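Local coordinates for protein carbohydrate kinase, FGGY (Rhodospirillum rubrum, PDB 3IFR) that probably phosphorylates D-xylulose at the expense of ATP, as a sugar kinase of the FGGY family with the actin-like ATPase fold, at residues S275-S280 with I397-Q402; P282-D287 with V391-D396. All coordinates share one frame; numbering follows the deposited sequence.

Contact 1: S275-S280 with I397-Q402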
loop_
_atom_site.group_PDB
_atom_site.type_symbol
_atom_site.label_atom_id
_atom_site.label_comp_id
_atom_site.label_asym_id
_atom_site.label_seq_id
_atom_site.Cartn_x
_atom_site.Cartn_y
_atom_site.Cartn_z
ATOM N N SER A 275 -6.867 -13.736 -0.432
ATOM C CA SER A 275 -7.212 -14.824 -1.343
ATOM C C SER A 275 -6.381 -16.034 -1.012
ATOM O O SER A 275 -5.221 -15.887 -0.595
ATOM C CB SER A 275 -6.935 -14.413 -2.798
ATOM O OG SER A 275 -6.736 -15.545 -3.616
ATOM N N ALA A 276 -6.956 -17.229 -1.167
ATOM C CA ALA A 276 -6.158 -18.448 -1.030
ATOM C C ALA A 276 -5.402 -18.744 -2.321
ATOM O O ALA A 276 -4.579 -19.650 -2.369
ATOM C CB ALA A 276 -7.006 -19.594 -0.681
ATOM N N THR A 277 -5.679 -17.961 -3.359
ATOM C CA THR A 277 -5.188 -18.231 -4.702
ATOM C C THR A 277 -4.012 -17.325 -4.967
ATOM O O THR A 277 -4.137 -16.114 -4.906
ATOM C CB THR A 277 -6.264 -17.868 -5.746
ATOM O OG1 THR A 277 -7.388 -18.739 -5.606
ATOM C CG2 THR A 277 -5.748 -17.945 -7.165
ATOM N N ALA A 278 -2.857 -17.890 -5.269
ATOM C CA ALA A 278 -1.775 -17.042 -5.748
ATOM C C ALA A 278 -1.795 -17.134 -7.262
ATOM O O ALA A 278 -1.679 -18.227 -7.837
ATOM C CB ALA A 278 -0.429 -17.490 -5.191
ATOM N N LYS A 279 -1.975 -16.003 -7.917
ATOM C CA LYS A 279 -2.125 -16.050 -9.352
ATOM C C LYS A 279 -1.889 -14.647 -9.814
ATOM O O LYS A 279 -2.736 -13.725 -9.669
ATOM C CB LYS A 279 -3.510 -16.572 -9.757
ATOM C CG LYS A 279 -3.668 -16.960 -11.225
ATOM C CD LYS A 279 -5.032 -17.640 -11.462
ATOM C CE LYS A 279 -5.183 -18.224 -12.875
ATOM N NZ LYS A 279 -6.607 -18.126 -13.405
ATOM N N SER A 280 -0.671 -14.487 -10.305
ATOM C CA SER A 280 -0.198 -13.224 -10.810
ATOM C C SER A 280 -1.194 -12.776 -11.848
ATOM O O SER A 280 -2.006 -13.564 -12.314
ATOM C CB SER A 280 1.166 -13.446 -11.457
ATOM O OG SER A 280 1.220 -14.738 -12.044
ATOM N N ILE A 397 -9.564 -13.573 -12.157
ATOM C CA ILE A 397 -8.350 -14.330 -11.869
ATOM C C ILE A 397 -8.650 -15.454 -10.893
ATOM O O ILE A 397 -7.844 -16.358 -10.702
ATOM C CB ILE A 397 -7.219 -13.498 -11.256
ATOM C CG1 ILE A 397 -6.995 -12.192 -11.984
ATOM C CG2 ILE A 397 -5.936 -14.289 -11.274
ATOM C CD1 ILE A 397 -6.181 -11.198 -11.091
ATOM N N GLY A 398 -9.800 -15.399 -10.250
ATOM C CA GLY A 398 -10.119 -16.460 -9.322
ATOM C C GLY A 398 -9.954 -16.083 -7.862
ATOM O O GLY A 398 -9.980 -16.949 -7.008
ATOM N N HIS A 399 -9.809 -14.799 -7.564
ATOM C CA HIS A 399 -9.770 -14.383 -6.159
ATOM C C HIS A 399 -11.132 -14.251 -5.470
ATOM O O HIS A 399 -11.215 -14.087 -4.246
ATOM C CB HIS A 399 -8.899 -13.135 -5.990
ATOM C CG HIS A 399 -7.484 -13.378 -6.386
ATOM N ND1 HIS A 399 -6.877 -12.715 -7.432
ATOM C CD2 HIS A 399 -6.596 -14.300 -5.954
ATOM C CE1 HIS A 399 -5.648 -13.173 -7.580
ATOM N NE2 HIS A 399 -5.456 -14.140 -6.695
ATOM N N ALA A 400 -12.201 -14.376 -6.248
ATOM C CA ALA A 400 -13.546 -14.454 -5.676
ATOM C C ALA A 400 -13.865 -13.356 -4.644
ATOM O O ALA A 400 -14.240 -13.663 -3.528
ATOM C CB ALA A 400 -13.709 -15.809 -5.050
ATOM N N PRO A 401 -13.720 -12.077 -5.024
ATOM C CA PRO A 401 -13.998 -10.948 -4.115
ATOM C C PRO A 401 -15.436 -11.037 -3.580
ATOM O O PRO A 401 -16.322 -11.242 -4.402
ATOM C CB PRO A 401 -13.929 -9.718 -5.024
ATOM C CG PRO A 401 -13.690 -10.206 -6.431
ATOM C CD PRO A 401 -13.439 -11.664 -6.419
ATOM N N GLN A 402 -15.689 -10.910 -2.276
ATOM C CA GLN A 402 -17.078 -10.961 -1.838
ATOM C C GLN A 402 -17.473 -10.092 -0.654
ATOM O O GLN A 402 -18.633 -9.666 -0.538
ATOM C CB GLN A 402 -17.505 -12.410 -1.586
ATOM C CG GLN A 402 -16.761 -13.083 -0.453
ATOM C CD GLN A 402 -17.325 -14.465 -0.137
ATOM O OE1 GLN A 402 -17.877 -15.151 -1.016
ATOM N NE2 GLN A 402 -17.209 -14.867 1.121
#
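His399 reaches from the end of helix 372-397 into the bend of the loop 275-280, which meets its imidazole at the edge. Histidine suits by its ring N-H: His399 NE2 gives a weak, bent hydrogen bond to Thr277 O (3.0 Å, 126° at the hydrogen), with Lys279 O near the same edge. Thr277 OG1 makes a weak bond to Gly398 O at 3.4 Å, and Lys279 NZ another to Ile397 O at 3.5 Å. Within the loop, Thr277 N bonds to Ser275 OG, an ST turn, though that hydroxyl's place is uncertain.

With CG anti to the backbone N (chi1 -167°), the Lys279 chain lies alongside the Ile397 side chain but runs the other way, its CD 3.5 Å from Ile397 CG2, a tight fit; lysine supplies apolar length and a terminal charge. Thr277 CB comes at an angle against the ring, 3.6 Å from His399 CD2, threonine serving with both carbon and hydroxyl. Gly398 closes the helix in a Schellman motif with positive phi; a CB would jam against the preceding carbonyl, hence glycine.

Carbonyls at the helix end thus receive loop donors, and the lysine charge is likely to be favourable beside the negative end of the helix dipole.

Contact 2: P282-D287 with V391-D396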
loop_
_atom_site.group_PDB
_atom_site.type_symbol
_atom_site.label_atom_id
_atom_site.label_comp_id
_atom_site.label_asym_id
_atom_site.label_seq_id
_atom_site.Cartn_x
_atom_site.Cartn_y
_atom_site.Cartn_z
ATOM N N PRO A 282 -1.128 -9.519 -15.119
ATOM C CA PRO A 282 -0.653 -8.287 -15.755
ATOM C C PRO A 282 -1.319 -7.068 -15.174
ATOM O O PRO A 282 -0.889 -5.945 -15.413
ATOM C CB PRO A 282 -1.126 -8.452 -17.204
ATOM C CG PRO A 282 -1.120 -9.933 -17.427
ATOM C CD PRO A 282 -1.466 -10.562 -16.112
ATOM N N ARG A 283 -2.382 -7.281 -14.425
ATOM C CA ARG A 283 -3.309 -6.194 -14.131
ATOM C C ARG A 283 -3.210 -5.734 -12.673
ATOM O O ARG A 283 -3.591 -4.610 -12.335
ATOM C CB ARG A 283 -4.739 -6.653 -14.494
ATOM C CG ARG A 283 -4.923 -6.937 -15.990
ATOM C CD ARG A 283 -6.233 -7.662 -16.346
ATOM N NE ARG A 283 -6.077 -9.109 -16.259
ATOM C CZ ARG A 283 -7.061 -9.999 -16.405
ATOM N NH1 ARG A 283 -6.793 -11.291 -16.307
ATOM N NH2 ARG A 283 -8.313 -9.617 -16.651
ATOM N N LEU A 284 -2.644 -6.606 -11.842
ATOM C CA LEU A 284 -2.750 -6.547 -10.386
ATOM C C LEU A 284 -1.443 -7.093 -9.841
ATOM O O LEU A 284 -0.913 -8.066 -10.392
ATOM C CB LEU A 284 -3.874 -7.472 -9.932
ATOM C CG LEU A 284 -5.279 -6.961 -10.253
ATOM C CD1 LEU A 284 -6.320 -8.017 -9.931
ATOM C CD2 LEU A 284 -5.577 -5.670 -9.495
ATOM N N TYR A 285 -0.902 -6.495 -8.786
ATOM C CA TYR A 285 0.363 -6.985 -8.223
ATOM C C TYR A 285 0.122 -7.972 -7.077
ATOM O O TYR A 285 -0.872 -7.891 -6.385
ATOM C CB TYR A 285 1.205 -5.821 -7.692
ATOM C CG TYR A 285 0.824 -4.446 -8.249
ATOM C CD1 TYR A 285 1.235 -4.047 -9.520
ATOM C CD2 TYR A 285 0.063 -3.536 -7.491
ATOM C CE1 TYR A 285 0.891 -2.783 -10.034
ATOM C CE2 TYR A 285 -0.277 -2.273 -7.994
ATOM C CZ TYR A 285 0.134 -1.911 -9.267
ATOM O OH TYR A 285 -0.203 -0.675 -9.784
ATOM N N LEU A 286 1.063 -8.864 -6.842
ATOM C CA LEU A 286 0.907 -9.811 -5.779
ATOM C C LEU A 286 1.809 -9.564 -4.551
ATOM O O LEU A 286 2.918 -9.024 -4.661
ATOM C CB LEU A 286 1.086 -11.210 -6.351
ATOM C CG LEU A 286 0.717 -12.455 -5.563
ATOM C CD1 LEU A 286 -0.788 -12.564 -5.161
ATOM C CD2 LEU A 286 1.155 -13.655 -6.380
ATOM N N ASP A 287 1.301 -9.965 -3.378
ATOM C CA ASP A 287 2.047 -9.939 -2.114
ATOM C C ASP A 287 1.602 -11.157 -1.335
ATOM O O ASP A 287 0.544 -11.711 -1.621
ATOM C CB ASP A 287 1.698 -8.707 -1.277
ATOM C CG ASP A 287 2.479 -7.460 -1.677
ATOM O OD1 ASP A 287 2.049 -6.694 -2.576
ATOM O OD2 ASP A 287 3.500 -7.194 -1.022
ATOM N N VAL A 391 -12.357 -5.098 -9.390
ATOM C CA VAL A 391 -13.089 -6.185 -8.763
ATOM C C VAL A 391 -13.374 -7.268 -9.819
ATOM O O VAL A 391 -13.194 -8.463 -9.576
ATOM C CB VAL A 391 -14.426 -5.681 -8.113
ATOM C CG1 VAL A 391 -15.209 -6.845 -7.502
ATOM C CG2 VAL A 391 -14.132 -4.638 -7.043
ATOM N N ALA A 392 -13.793 -6.832 -11.004
ATOM C CA ALA A 392 -14.085 -7.756 -12.083
ATOM C C ALA A 392 -12.797 -8.507 -12.410
ATOM O O ALA A 392 -12.787 -9.719 -12.653
ATOM C CB ALA A 392 -14.630 -6.993 -13.341
ATOM N N VAL A 393 -11.690 -7.784 -12.426
ATOM C CA VAL A 393 -10.443 -8.472 -12.689
ATOM C C VAL A 393 -10.143 -9.477 -11.594
ATOM O O VAL A 393 -9.794 -10.606 -11.912
ATOM C CB VAL A 393 -9.282 -7.516 -13.019
ATOM C CG1 VAL A 393 -7.957 -8.259 -13.104
ATOM C CG2 VAL A 393 -9.579 -6.839 -14.341
ATOM N N LEU A 394 -10.288 -9.086 -10.326
ATOM C CA LEU A 394 -10.043 -10.020 -9.225
ATOM C C LEU A 394 -10.852 -11.310 -9.436
ATOM O O LEU A 394 -10.327 -12.435 -9.403
ATOM C CB LEU A 394 -10.457 -9.400 -7.883
ATOM C CG LEU A 394 -9.537 -8.520 -7.013
ATOM C CD1 LEU A 394 -8.047 -8.741 -7.307
ATOM C CD2 LEU A 394 -9.902 -7.037 -7.075
ATOM N N ASP A 395 -12.142 -11.109 -9.679
ATOM C CA ASP A 395 -13.058 -12.170 -10.003
ATOM C C ASP A 395 -12.536 -13.063 -11.130
ATOM O O ASP A 395 -12.515 -14.283 -10.998
ATOM C CB ASP A 395 -14.403 -11.573 -10.398
ATOM C CG ASP A 395 -15.572 -12.350 -9.822
ATOM O OD1 ASP A 395 -15.518 -13.591 -9.815
ATOM O OD2 ASP A 395 -16.537 -11.708 -9.341
ATOM N N ASP A 396 -12.135 -12.449 -12.236
ATOM C CA ASP A 396 -11.621 -13.185 -13.369
ATOM C C ASP A 396 -10.456 -14.086 -13.001
ATOM O O ASP A 396 -10.338 -15.216 -13.520
ATOM C CB ASP A 396 -11.077 -12.237 -14.406
ATOM C CG ASP A 396 -12.124 -11.733 -15.333
ATOM O OD1 ASP A 396 -13.323 -11.979 -15.072
ATOM O OD2 ASP A 396 -11.729 -11.058 -16.319
#
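Val393 and Arg283 cross at a slant, the valine methyls lying against the arginine chain. Val393 CG1 is 3.7 Å from Arg283 CD and sits over one face of the guanidinium, 3.5 Å from its plane and displaced toward the rim. The arginine gets there by a bend at chi3 (-87°), which turns the planar group across the methyls. A branched aliphatic residue suits this place, because it offers carbon both to the arginine chain and to the guanidinium face, which has little affinity for water.

The edge of the same guanidinium looks to Asp396, one helical turn on from Val393. Arg283 NH2 and Asp396 OD2 form a long salt bridge of 3.7 Å, and the two planes are 55° apart, so the charges attract without a flat, paired fit. The stronger polar partner of Arg283 is Asp281, which binds its NE.

Leu284, next in the chain, points its side chain toward the helix. It lies antiparallel to Val393, flank to flank, with Leu284 CD1 3.6 Å from Val393 CG1. The same methyl meets Leu394 CD1 at 3.2 Å, a close fit, where the two leucines stand nearly perpendicular. Leucine suits both places, since its long branched end can fill the space between loop and helix. With an alanine in place of Val393, CG1 and CG2 would be gone, which would probably open a gap beside Leu284 and leave the guanidinium face without its support.

Around this, Leu394 also packs on Ile271 and Val273 of strand 269-273, while Leu284 touches His390 and Ile397 of helix 372-397. Farther along the loop, Tyr285 pairs by backbone hydrogen bonding with Asn298, so the segment 282-287 bridges the last turns of helix 372-397 and the edge strand 298-301.

Overall arrangement
Contacts 1 and 2 are successive holds of one long loop, between strands 269-273 and 298-301, on the last turns of helix 372-397 (contact 2) and on its end and the loop after it (contact 1); contact 2 is nested inside the chain loop closed by contact 1. Their centres lie 8 Å apart and they touch directly. Ile397 CD1 of contact 1 is 3.4 Å from Leu284 CD1 of contact 2, joining their apolar parts, and His399 N probably hydrogen-bonds to Leu394 O at 3.0 Å. Pro401 packs against the helix backbone near Val391 and Asp395. All four segments lie within the C-terminal domain of the FGGY family.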